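Local coordinates for glycosyl hydrolase, family 38 (Enterococcus faecalis, PDB 5KBP), which probably hydrolyses alpha-mannosidic linkages as a metal-dependent glycoside hydrolase of family 38, at residues E205-F210 with N250-E255; N198-E203 with T243-L248; K7-V12 with L227-G232; V154-F159 with E219-T224. All blocks are in the same frame, centred on the assembly; numbering follows the deposited sequence.

How the contacts relate
All four contacts lie in the family 38 N-terminal domain, on one side of the chain's centre. Contact 3 is central: it pairs strands 7-13 and 226-231 of a three-stranded parallel sheet. The C-terminal end of helix 242-252 packs on helix 204-219 (contact 1), and its first two turns pack on the loop just before that helix (contact 2); the two centres are about 9 Å apart and lie about 14 Å and 12 Å from that of contact 3. Contact 4, about 15 Å from contact 3, uses the loop between helix 204-219 and strand 226-231. Along the chain the order is 7-12, 154-159, 198-203, 205-210, 219-224, 227-232, 243-248, 250-255, so sequence-distant pieces are knitted into one alpha/beta unit.

Contact 1: residues E205-F210 with N250-E255; sequences EAAIAF and NELFPE
With CG anti to the carbonyl carbon, Leu-252 (chi1 -65°) places its CD1 branch against helix 204-219, where the same kind of first torsion in Ile-208 (chi1 -64°) places CG1 beside the backbone N and within reach of that methyl. The two side chains cross at about a right angle, and Leu-252 CD1 lies 3.8 Å from Ile-208 CG1. The same methyl also meets Ala-207, whose CB is 4.1 Å from Leu-252 CD1, so one leucine branch touches two consecutive residues of the helix. The next residue, Phe-253, adds its ring. That ring presents an edge: Phe-253 CZ stands 3.9 Å from Ile-208 CA, and Phe-253 CE2 is 4.2 Å from Ala-207 O, both partners lying near the ring plane. Phe-253 is also the residue at which helix 242-252 leaves helical backbone angles. The helix belongs to a beta-alpha-beta crossover that runs from strand 226-231 to strand 256-260, so the contact packs the end of the crossover helix against the start of helix 204-219. No hydrogen bond spans the two segments; van der Waals contact of the leucine methyl and the phenylalanine edge joins them. Phe-253, with Tyr-256, has been observed at a calcium site, although no calcium is bound to this chain here; beyond this contact its ring touches Lys-212.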
loop_
_atom_site.group_PDB
_atom_site.type_symbol
_atom_site.label_atom_id
_atom_site.label_comp_id
_atom_site.label_asym_id
_atom_site.label_seq_id
_atom_site.Cartn_x
_atom_site.Cartn_y
_atom_site.Cartn_z
ATOM N N GLU A 205 47.005 7.508 15.757
ATOM C CA GLU A 205 46.803 6.933 17.085
ATOM C C GLU A 205 45.566 6.045 17.126
ATOM O O GLU A 205 45.600 4.940 17.680
ATOM C CB GLU A 205 46.700 8.045 18.130
ATOM C CG GLU A 205 47.991 8.811 18.354
ATOM C CD GLU A 205 49.160 7.899 18.665
ATOM O OE1 GLU A 205 50.142 7.905 17.893
ATOM O OE2 GLU A 205 49.095 7.170 19.677
ATOM N N ALA A 206 44.461 6.513 16.545
ATOM C CA ALA A 206 43.237 5.718 16.540
ATOM C C ALA A 206 43.399 4.445 15.718
ATOM O O ALA A 206 42.818 3.407 16.055
ATOM C CB ALA A 206 42.071 6.548 16.011
ATOM N N ALA A 207 44.188 4.502 14.642
ATOM C CA ALA A 207 44.359 3.329 13.788
ATOM C C ALA A 207 45.133 2.227 14.500
ATOM O O ALA A 207 44.849 1.040 14.303
ATOM C CB ALA A 207 45.064 3.718 12.491
ATOM N N ILE A 208 46.110 2.598 15.332
ATOM C CA ILE A 208 46.930 1.601 16.018
ATOM C C ILE A 208 46.079 0.773 16.973
ATOM O O ILE A 208 46.077 -0.463 16.918
ATOM C CB ILE A 208 48.100 2.280 16.752
ATOM C CG1 ILE A 208 49.039 2.954 15.748
ATOM C CG2 ILE A 208 48.853 1.270 17.601
ATOM C CD1 ILE A 208 50.094 3.826 16.391
ATOM N N ALA A 209 45.344 1.443 17.865
ATOM C CA ALA A 209 44.474 0.726 18.792
ATOM C C ALA A 209 43.377 -0.033 18.057
ATOM O O ALA A 209 42.927 -1.083 18.529
ATOM C CB ALA A 209 43.863 1.699 19.800
ATOM N N PHE A 210 42.935 0.480 16.908
ATOM C CA PHE A 210 41.910 -0.208 16.131
ATOM C C PHE A 210 42.440 -1.526 15.578
ATOM O O PHE A 210 41.882 -2.597 15.846
ATOM C CB PHE A 210 41.422 0.698 14.998
ATOM C CG PHE A 210 40.382 0.066 14.113
ATOM C CD1 PHE A 210 39.037 0.144 14.435
ATOM C CD2 PHE A 210 40.747 -0.586 12.945
ATOM C CE1 PHE A 210 38.078 -0.426 13.620
ATOM C CE2 PHE A 210 39.792 -1.160 12.124
ATOM C CZ PHE A 210 38.456 -1.079 12.463
ATOM N N ASN A 250 48.680 0.218 5.880
ATOM C CA ASN A 250 49.872 -0.357 5.266
ATOM C C ASN A 250 51.135 0.353 5.732
ATOM O O ASN A 250 52.201 -0.267 5.822
ATOM C CB ASN A 250 49.765 -0.296 3.741
ATOM C CG ASN A 250 48.782 -1.305 3.183
ATOM O OD1 ASN A 250 48.816 -2.483 3.539
ATOM N ND2 ASN A 250 47.900 -0.849 2.302
ATOM N N GLU A 251 51.032 1.648 6.037
ATOM C CA GLU A 251 52.192 2.399 6.503
ATOM C C GLU A 251 52.543 2.041 7.943
ATOM O O GLU A 251 53.725 1.970 8.299
ATOM C CB GLU A 251 51.916 3.897 6.369
ATOM C CG GLU A 251 52.884 4.797 7.111
ATOM C CD GLU A 251 52.380 6.221 7.214
ATOM O OE1 GLU A 251 51.302 6.511 6.652
ATOM O OE2 GLU A 251 53.054 7.052 7.858
ATOM N N LEU A 252 51.533 1.794 8.779
ATOM C CA LEU A 252 51.780 1.587 10.203
ATOM C C LEU A 252 52.166 0.147 10.522
ATOM O O LEU A 252 52.996 -0.089 11.406
ATOM C CB LEU A 252 50.551 1.995 11.015
ATOM C CG LEU A 252 50.172 3.476 10.971
ATOM C CD1 LEU A 252 49.165 3.816 12.062
ATOM C CD2 LEU A 252 51.411 4.350 11.083
ATOM N N PHE A 253 51.581 -0.830 9.831
ATOM C CA PHE A 253 51.789 -2.231 10.187
ATOM C C PHE A 253 52.550 -2.963 9.090
ATOM O O PHE A 253 51.948 -3.392 8.093
ATOM C CB PHE A 253 50.448 -2.913 10.467
ATOM C CG PHE A 253 49.742 -2.364 11.673
ATOM C CD1 PHE A 253 49.991 -2.884 12.934
ATOM C CD2 PHE A 253 48.846 -1.314 11.553
ATOM C CE1 PHE A 253 49.353 -2.375 14.048
ATOM C CE2 PHE A 253 48.203 -0.801 12.664
ATOM C CZ PHE A 253 48.457 -1.334 13.912
ATOM N N PRO A 254 53.865 -3.145 9.231
ATOM C CA PRO A 254 54.646 -3.767 8.149
ATOM C C PRO A 254 54.409 -5.258 7.994
ATOM O O PRO A 254 54.672 -5.796 6.912
ATOM C CB PRO A 254 56.101 -3.479 8.552
ATOM C CG PRO A 254 56.020 -2.421 9.624
ATOM C CD PRO A 254 54.724 -2.660 10.321
ATOM N N GLU A 255 53.932 -5.944 9.032
ATOM C CA GLU A 255 53.703 -7.382 8.956
ATOM C C GLU A 255 52.400 -7.742 8.257
ATOM O O GLU A 255 52.095 -8.933 8.128
ATOM C CB GLU A 255 53.721 -7.990 10.361
#

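Contact 2: residues N198-E203 with T243-L248; sequences NEIPSE and TKAIAL
Ala-245 projects its methyl group into the bend of residues 200-202 and overlaps both backbone and side chain there. Its CB is 3.6 Å from Ile-200 CG2, the branch that stands anti to the isoleucine backbone N. The same methyl lies 3.5 Å from Pro-201 O and comes equally near the carbonyl of Ile-200, so the helix meets the loop at the level of its peptide groups; the CA atoms of Ser-202 and Ala-245 are just 4.1 Å apart. One turn later Leu-248, with CG anti to its backbone N (chi1 172°), lays CD2 along the backbone from Ser-202 C to Glu-203 C, 3.5 Å from the latter. Lys-244 leaves the helix as a fully extended chain that runs past Ser-202, its CD 4.0 Å from Ser-202 CB, and ends near the carboxylate of Glu-203. There Lys-244 NZ and Glu-203 OE1, 3.9 Å apart, form a long salt bridge. Glu-203 occupies the N-cap position of helix 204-219, and Ser-202 OG is hydrogen-bonded to Asp-241 OD2. A water donates to Pro-201 O at 3.0 Å and to Ala-245 O at 2.8 Å. No direct hydrogen bond crosses the contact, which implies that its polar linkage rests on this bridging water and on one loose ion pair, while the small methyl of Ala-245 is consistent with the close approach of loop and helix.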
loop_
_atom_site.group_PDB
_atom_site.type_symbol
_atom_site.label_atom_id
_atom_site.label_comp_id
_atom_site.label_asym_id
_atom_site.label_seq_id
_atom_site.Cartn_x
_atom_site.Cartn_y
_atom_site.Cartn_z
ATOM N N ASN A 198 34.181 -1.912 10.349
ATOM C CA ASN A 198 33.388 -0.704 10.167
ATOM C C ASN A 198 34.134 0.509 10.710
ATOM O O ASN A 198 34.693 0.467 11.811
ATOM C CB ASN A 198 32.034 -0.848 10.860
ATOM C CG ASN A 198 31.084 0.283 10.518
ATOM O OD1 ASN A 198 31.046 0.755 9.383
ATOM N ND2 ASN A 198 30.315 0.731 11.505
ATOM N N GLU A 199 34.143 1.589 9.924
ATOM C CA GLU A 199 34.744 2.869 10.302
ATOM C C GLU A 199 36.212 2.689 10.708
ATOM O O GLU A 199 36.589 2.772 11.879
ATOM C CB GLU A 199 33.937 3.541 11.421
ATOM C CG GLU A 199 32.462 3.701 11.096
ATOM C CD GLU A 199 31.759 4.672 12.024
ATOM O OE1 GLU A 199 32.373 5.696 12.389
ATOM O OE2 GLU A 199 30.594 4.411 12.389
ATOM N N ILE A 200 37.032 2.440 9.693
ATOM C CA ILE A 200 38.472 2.288 9.881
ATOM C C ILE A 200 39.078 3.664 10.132
ATOM O O ILE A 200 38.904 4.575 9.310
ATOM C CB ILE A 200 39.121 1.604 8.669
ATOM C CG1 ILE A 200 38.542 0.199 8.474
ATOM C CG2 ILE A 200 40.631 1.550 8.838
ATOM C CD1 ILE A 200 39.043 -0.500 7.231
ATOM N N PRO A 201 39.781 3.862 11.247
ATOM C CA PRO A 201 40.354 5.182 11.531
ATOM C C PRO A 201 41.397 5.586 10.499
ATOM O O PRO A 201 42.243 4.786 10.093
ATOM C CB PRO A 201 40.985 5.004 12.917
ATOM C CG PRO A 201 40.259 3.850 13.520
ATOM C CD PRO A 201 39.941 2.934 12.376
ATOM N N SER A 202 41.325 6.847 10.075
ATOM C CA SER A 202 42.312 7.441 9.187
ATOM C C SER A 202 43.281 8.354 9.933
ATOM O O SER A 202 43.894 9.233 9.320
ATOM C CB SER A 202 41.620 8.209 8.060
ATOM O OG SER A 202 40.837 9.273 8.572
ATOM N N GLU A 203 43.417 8.171 11.243
ATOM C CA GLU A 203 44.379 8.899 12.053
ATOM C C GLU A 203 45.296 7.908 12.758
ATOM O O GLU A 203 44.883 6.799 13.107
ATOM C CB GLU A 203 43.683 9.802 13.076
ATOM C CG GLU A 203 42.890 10.943 12.454
ATOM C CD GLU A 203 43.727 11.792 11.514
ATOM O OE1 GLU A 203 43.302 12.004 10.359
ATOM O OE2 GLU A 203 44.814 12.246 11.930
ATOM N N THR A 243 39.998 4.987 1.392
ATOM C CA THR A 243 41.281 4.894 0.702
ATOM C C THR A 243 42.417 5.417 1.573
ATOM O O THR A 243 43.488 4.801 1.642
ATOM C CB THR A 243 41.217 5.659 -0.622
ATOM O OG1 THR A 243 40.561 4.852 -1.609
ATOM C CG2 THR A 243 42.608 6.029 -1.111
ATOM N N LYS A 244 42.198 6.547 2.250
ATOM C CA LYS A 244 43.223 7.102 3.128
ATOM C C LYS A 244 43.518 6.174 4.300
ATOM O O LYS A 244 44.684 5.965 4.654
ATOM C CB LYS A 244 42.785 8.477 3.633
ATOM C CG LYS A 244 43.740 9.120 4.624
ATOM C CD LYS A 244 43.203 10.459 5.098
ATOM C CE LYS A 244 44.141 11.117 6.093
ATOM N NZ LYS A 244 43.628 12.443 6.536
ATOM N N ALA A 245 42.475 5.609 4.914
ATOM C CA ALA A 245 42.676 4.767 6.089
ATOM C C ALA A 245 43.431 3.489 5.745
ATOM O O ALA A 245 44.224 2.991 6.553
ATOM C CB ALA A 245 41.332 4.436 6.730
ATOM N N ILE A 246 43.202 2.944 4.548
ATOM C CA ILE A 246 43.873 1.709 4.158
ATOM C C ILE A 246 45.353 1.960 3.895
ATOM O O ILE A 246 46.209 1.144 4.259
ATOM C CB ILE A 246 43.167 1.089 2.938
ATOM C CG1 ILE A 246 41.777 0.583 3.336
ATOM C CG2 ILE A 246 43.997 -0.037 2.341
ATOM C CD1 ILE A 246 40.996 -0.021 2.197
ATOM N N ALA A 247 45.682 3.090 3.264
ATOM C CA ALA A 247 47.084 3.426 3.036
ATOM C C ALA A 247 47.813 3.683 4.350
ATOM O O ALA A 247 48.989 3.329 4.493
ATOM C CB ALA A 247 47.192 4.640 2.115
ATOM N N LEU A 248 47.132 4.302 5.316
ATOM C CA LEU A 248 47.733 4.501 6.631
ATOM C C LEU A 248 48.013 3.170 7.317
ATOM O O LEU A 248 49.041 3.012 7.987
ATOM C CB LEU A 248 46.822 5.369 7.500
ATOM C CG LEU A 248 47.214 5.520 8.971
ATOM C CD1 LEU A 248 48.523 6.288 9.110
ATOM C CD2 LEU A 248 46.096 6.181 9.766
HETATM O O HOH W 1 43.972 2.541 9.271
#

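Contact 3: residues K7-V12 with L227-G232; sequences KKVYIV and LLMMNG
The ring of Tyr-10 meets Leu-227 with its edge: Leu-227 N lies in the ring plane, and Leu-227 O is near it, 3.4 Å from Tyr-10 CD1. Further round, the ring packs edge-to-face with Tyr-266 and meets His-226 with planes at about 45°, while Tyr-10 OH hydrogen-bonds to His-226 ND1. The other flat group, the Asn-231 amide, is held at both ends, OD1 by Ser-13 OG and ND2 by Gly-197 O and Gln-239 OE1. Between the strands the pairing is parallel, with the short segment axes 25° apart. Five backbone hydrogen bonds join them, beginning with Leu-227 N to Lys-8 O at 2.9 Å and continuing through Tyr-10 N to Leu-227 O at 2.7 Å. At the far end Asn-231 N reaches Val-12 O from 41° above the carbonyl plane, where Asn-231 forms the centre of an inverse gamma turn. One face carries Val-9, Ile-11, Leu-227 and Met-229. With CG1 anti to its backbone N, Val-9 sets that methyl 3.5 Å from Met-229 CG and its CG2 3.9 Å from Leu-227 CD1. Across the other face Val-12 CG2 touches Leu-228 CD1 at 3.9 Å. Helix 204-219 covers the Leu-227 and Met-229 side through Trp-211 and Val-218, Ile-246 of helix 242-252 packs on Ile-11 of the same face, and helix 263-270 covers the face of Tyr-10, Val-12, Leu-228 and Met-230. Strand 256-260 pairs along the remaining edge of strand 7-13, which is therefore the central strand of the sheet.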
loop_
_atom_site.group_PDB
_atom_site.type_symbol
_atom_site.label_atom_id
_atom_site.label_comp_id
_atom_site.label_asym_id
_atom_site.label_seq_id
_atom_site.Cartn_x
_atom_site.Cartn_y
_atom_site.Cartn_z
ATOM N N LYS A 7 50.828 -11.411 6.415
ATOM C CA LYS A 7 49.440 -11.765 6.174
ATOM C C LYS A 7 48.740 -10.682 5.356
ATOM O O LYS A 7 49.146 -9.517 5.337
ATOM C CB LYS A 7 48.705 -11.987 7.497
ATOM C CG LYS A 7 49.310 -13.084 8.359
ATOM C CD LYS A 7 48.501 -13.307 9.627
ATOM C CE LYS A 7 49.107 -14.413 10.478
ATOM N NZ LYS A 7 48.328 -14.658 11.723
ATOM N N LYS A 8 47.673 -11.086 4.675
ATOM C CA LYS A 8 46.901 -10.200 3.814
ATOM C C LYS A 8 45.567 -9.877 4.469
ATOM O O LYS A 8 44.887 -10.773 4.982
ATOM C CB LYS A 8 46.679 -10.827 2.437
ATOM C CG LYS A 8 47.956 -10.987 1.628
ATOM C CD LYS A 8 47.659 -11.144 0.148
ATOM C CE LYS A 8 48.937 -11.148 -0.672
ATOM N NZ LYS A 8 48.658 -11.114 -2.133
ATOM N N VAL A 9 45.196 -8.601 4.443
ATOM C CA VAL A 9 43.980 -8.108 5.078
ATOM C C VAL A 9 43.065 -7.594 3.976
ATOM O O VAL A 9 43.345 -6.558 3.358
ATOM C CB VAL A 9 44.282 -7.013 6.109
ATOM C CG1 VAL A 9 43.016 -6.597 6.820
ATOM C CG2 VAL A 9 45.326 -7.497 7.107
ATOM N N TYR A 10 41.973 -8.313 3.724
ATOM C CA TYR A 10 41.034 -7.982 2.657
ATOM C C TYR A 10 39.895 -7.156 3.245
ATOM O O TYR A 10 39.099 -7.660 4.045
ATOM C CB TYR A 10 40.508 -9.248 1.986
ATOM C CG TYR A 10 41.584 -10.071 1.311
ATOM C CD1 TYR A 10 42.369 -10.954 2.039
ATOM C CD2 TYR A 10 41.816 -9.964 -0.055
ATOM C CE1 TYR A 10 43.353 -11.705 1.431
ATOM C CE2 TYR A 10 42.798 -10.713 -0.673
ATOM C CZ TYR A 10 43.563 -11.583 0.075
ATOM O OH TYR A 10 44.543 -12.334 -0.532
ATOM N N ILE A 11 39.814 -5.893 2.841
ATOM C CA ILE A 11 38.814 -4.959 3.346
ATOM C C ILE A 11 37.725 -4.822 2.289
ATOM O O ILE A 11 37.961 -4.280 1.203
ATOM C CB ILE A 11 39.444 -3.605 3.690
ATOM C CG1 ILE A 11 40.537 -3.797 4.743
ATOM C CG2 ILE A 11 38.382 -2.633 4.180
ATOM C CD1 ILE A 11 41.514 -2.654 4.831
ATOM N N VAL A 12 36.530 -5.311 2.604
ATOM C CA VAL A 12 35.394 -5.294 1.689
ATOM C C VAL A 12 34.400 -4.261 2.199
ATOM O O VAL A 12 33.749 -4.467 3.232
ATOM C CB VAL A 12 34.744 -6.678 1.562
ATOM C CG1 VAL A 12 33.487 -6.601 0.702
ATOM C CG2 VAL A 12 35.733 -7.679 0.982
ATOM N N LEU A 227 42.769 -12.590 5.633
ATOM C CA LEU A 227 41.860 -12.096 6.656
ATOM C C LEU A 227 40.797 -11.207 6.024
ATOM O O LEU A 227 41.086 -10.436 5.103
ATOM C CB LEU A 227 42.634 -11.317 7.722
ATOM C CG LEU A 227 43.935 -11.986 8.178
ATOM C CD1 LEU A 227 44.847 -10.985 8.867
ATOM C CD2 LEU A 227 43.636 -13.158 9.093
ATOM N N LEU A 228 39.569 -11.312 6.528
ATOM C CA LEU A 228 38.423 -10.597 5.981
ATOM C C LEU A 228 37.971 -9.527 6.967
ATOM O O LEU A 228 37.602 -9.842 8.105
ATOM C CB LEU A 228 37.275 -11.560 5.673
ATOM C CG LEU A 228 36.024 -10.951 5.034
ATOM C CD1 LEU A 228 36.312 -10.456 3.627
ATOM C CD2 LEU A 228 34.878 -11.951 5.025
ATOM N N MET A 229 38.005 -8.270 6.532
ATOM C CA MET A 229 37.489 -7.143 7.299
ATOM C C MET A 229 36.276 -6.584 6.566
ATOM O O MET A 229 36.401 -6.091 5.440
ATOM C CB MET A 229 38.552 -6.059 7.482
ATOM C CG MET A 229 39.805 -6.515 8.208
ATOM S SD MET A 229 39.500 -7.064 9.895
ATOM C CE MET A 229 38.756 -5.596 10.599
ATOM N N MET A 230 35.110 -6.664 7.200
ATOM C CA MET A 230 33.864 -6.199 6.600
ATOM C C MET A 230 33.670 -4.727 6.947
ATOM O O MET A 230 33.329 -4.385 8.084
ATOM C CB MET A 230 32.692 -7.050 7.078
ATOM C CG MET A 230 32.775 -8.500 6.626
ATOM S SD MET A 230 32.790 -8.661 4.828
ATOM C CE MET A 230 31.199 -7.946 4.424
ATOM N N ASN A 231 33.880 -3.857 5.958
ATOM C CA ASN A 231 33.858 -2.408 6.160
ATOM C C ASN A 231 32.436 -1.895 5.935
ATOM O O ASN A 231 32.086 -1.356 4.881
ATOM C CB ASN A 231 34.873 -1.738 5.242
ATOM C CG ASN A 231 34.796 -0.228 5.281
ATOM O OD1 ASN A 231 34.573 0.415 4.256
ATOM N ND2 ASN A 231 34.976 0.348 6.463
ATOM N N GLY A 232 31.606 -2.070 6.955
ATOM C CA GLY A 232 30.227 -1.628 6.885
ATOM C C GLY A 232 29.407 -2.247 7.993
ATOM O O GLY A 232 29.902 -3.037 8.802
#

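Contact 4: residues V154-F159 with E219-T224; sequences VKPIGF and ERYAST
Gly-158 and Tyr-221 bring the two backbones to 5.1 Å between their CA atoms, and Gly-158 does so with phi positive, 127°, at backbone angles where a CB would press on the carbonyl O of Ile-157, which accounts for glycine here. From there its CA points a hydrogen at Arg-220 O, 3.5 Å from Gly-158 CA, a CA-H...O contact that is clearly bent. The side chains meet around the Tyr-221 ring, which is packed on both faces. Over one face sits Pro-156, whose CB is 3.7 Å from the ring centroid and 21° off the ring normal, a CH-pi contact. It leans toward the rim, so that Pro-156 CB lies 3.5 Å from Tyr-221 CD1, and Pro-156 CG continues across the ring to stand 4.0 Å from Tyr-221 CZ. The opposite face is covered from within its own segment by Arg-220 CB, over the ring centre, and the tyrosine OH lies in the plane of the arginine guanidinium, at its edge. At the rim of the ring, near its plane, Ile-157 O approaches Tyr-221 CE1 at 3.6 Å. A first torsion of -36°, some way from the staggered value, swings the tyrosine ring into this slot. The Tyr-221 backbone is hydrogen-bonded to that of Ser-173, and Tyr-221 O also pairs with Ser-173 OG. No hydrogen bond joins the two segments. The arrangement is a proline-aromatic CH-pi contact at the surface of the alpha/beta N-terminal domain, joining the short strand 155-156, which pairs with strand 169-170, to the loop that leads from helix 204-219 into strand 226-231.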
loop_
_atom_site.group_PDB
_atom_site.type_symbol
_atom_site.label_atom_id
_atom_site.label_comp_id
_atom_site.label_asym_id
_atom_site.label_seq_id
_atom_site.Cartn_x
_atom_site.Cartn_y
_atom_site.Cartn_z
ATOM N N VAL A 154 26.390 -20.742 13.676
ATOM C CA VAL A 154 27.629 -21.433 14.018
ATOM C C VAL A 154 28.430 -20.560 14.975
ATOM O O VAL A 154 28.427 -19.329 14.860
ATOM C CB VAL A 154 28.456 -21.770 12.757
ATOM C CG1 VAL A 154 29.691 -22.582 13.121
ATOM C CG2 VAL A 154 27.605 -22.526 11.750
ATOM N N LYS A 155 29.115 -21.202 15.925
ATOM C CA LYS A 155 29.919 -20.524 16.931
ATOM C C LYS A 155 31.395 -20.797 16.698
ATOM O O LYS A 155 31.794 -21.965 16.598
ATOM C CB LYS A 155 29.518 -20.991 18.336
ATOM C CG LYS A 155 30.429 -20.504 19.448
ATOM C CD LYS A 155 30.015 -21.096 20.786
ATOM C CE LYS A 155 30.985 -20.717 21.893
ATOM N NZ LYS A 155 31.048 -19.245 22.103
ATOM N N PRO A 156 32.231 -19.763 16.599
ATOM C CA PRO A 156 33.670 -19.984 16.417
ATOM C C PRO A 156 34.390 -20.203 17.739
ATOM O O PRO A 156 34.065 -19.604 18.766
ATOM C CB PRO A 156 34.129 -18.684 15.747
ATOM C CG PRO A 156 33.203 -17.652 16.304
ATOM C CD PRO A 156 31.874 -18.336 16.505
ATOM N N ILE A 157 35.393 -21.080 17.704
ATOM C CA ILE A 157 36.129 -21.456 18.908
ATOM C C ILE A 157 37.576 -20.987 18.809
ATOM O O ILE A 157 38.008 -20.113 19.569
ATOM C CB ILE A 157 36.052 -22.975 19.150
ATOM C CG1 ILE A 157 34.598 -23.403 19.366
ATOM C CG2 ILE A 157 36.910 -23.370 20.342
ATOM C CD1 ILE A 157 33.935 -22.739 20.557
ATOM N N GLY A 158 38.336 -21.566 17.882
ATOM C CA GLY A 158 39.717 -21.168 17.697
ATOM C C GLY A 158 40.700 -22.321 17.732
ATOM O O GLY A 158 40.443 -23.379 17.150
ATOM N N PHE A 159 41.827 -22.121 18.413
ATOM C CA PHE A 159 42.891 -23.120 18.514
ATOM C C PHE A 159 43.376 -23.570 17.137
ATOM O O PHE A 159 43.598 -22.747 16.249
ATOM C CB PHE A 159 42.424 -24.330 19.329
ATOM N N GLU A 219 42.357 -13.056 13.524
ATOM C CA GLU A 219 43.330 -14.140 13.575
ATOM C C GLU A 219 42.932 -15.242 14.551
ATOM O O GLU A 219 43.489 -16.342 14.476
ATOM C CB GLU A 219 44.709 -13.590 13.943
ATOM C CG GLU A 219 45.435 -12.922 12.788
ATOM C CD GLU A 219 46.687 -12.190 13.231
ATOM O OE1 GLU A 219 46.859 -11.017 12.838
ATOM O OE2 GLU A 219 47.495 -12.784 13.976
ATOM N N ARG A 220 41.986 -14.977 15.457
ATOM C CA ARG A 220 41.534 -16.019 16.376
ATOM C C ARG A 220 40.932 -17.203 15.631
ATOM O O ARG A 220 41.017 -18.341 16.107
ATOM C CB ARG A 220 40.511 -15.454 17.367
ATOM C CG ARG A 220 41.114 -14.756 18.577
ATOM C CD ARG A 220 40.066 -13.958 19.348
ATOM N NE ARG A 220 39.396 -14.734 20.391
ATOM C CZ ARG A 220 39.904 -14.952 21.600
ATOM N NH1 ARG A 220 41.098 -14.470 21.919
ATOM N NH2 ARG A 220 39.223 -15.660 22.491
ATOM N N TYR A 221 40.330 -16.964 14.463
ATOM C CA TYR A 221 39.634 -18.018 13.737
ATOM C C TYR A 221 40.095 -18.155 12.291
ATOM O O TYR A 221 39.443 -18.860 11.514
ATOM C CB TYR A 221 38.121 -17.778 13.770
ATOM C CG TYR A 221 37.626 -17.184 15.069
ATOM C CD1 TYR A 221 37.512 -17.962 16.215
ATOM C CD2 TYR A 221 37.267 -15.846 15.148
ATOM C CE1 TYR A 221 37.056 -17.420 17.403
ATOM C CE2 TYR A 221 36.810 -15.296 16.331
ATOM C CZ TYR A 221 36.707 -16.087 17.455
ATOM O OH TYR A 221 36.252 -15.541 18.633
ATOM N N ALA A 222 41.188 -17.511 11.904
ATOM C CA ALA A 222 41.657 -17.584 10.526
ATOM C C ALA A 222 42.412 -18.891 10.305
ATOM O O ALA A 222 43.395 -19.171 10.998
ATOM C CB ALA A 222 42.545 -16.387 10.202
ATOM N N SER A 223 41.945 -19.694 9.349
ATOM C CA SER A 223 42.641 -20.912 8.954
ATOM C C SER A 223 43.704 -20.666 7.893
ATOM O O SER A 223 44.524 -21.556 7.642
ATOM C CB SER A 223 41.642 -21.954 8.439
ATOM O OG SER A 223 40.853 -21.423 7.390
ATOM N N THR A 224 43.702 -19.492 7.266
ATOM C CA THR A 224 44.695 -19.106 6.274
ATOM C C THR A 224 45.314 -17.775 6.689
ATOM O O THR A 224 44.922 -17.167 7.690
ATOM C CB THR A 224 44.075 -18.997 4.874
ATOM O OG1 THR A 224 43.277 -17.808 4.797
ATOM C CG2 THR A 224 43.192 -20.202 4.583
#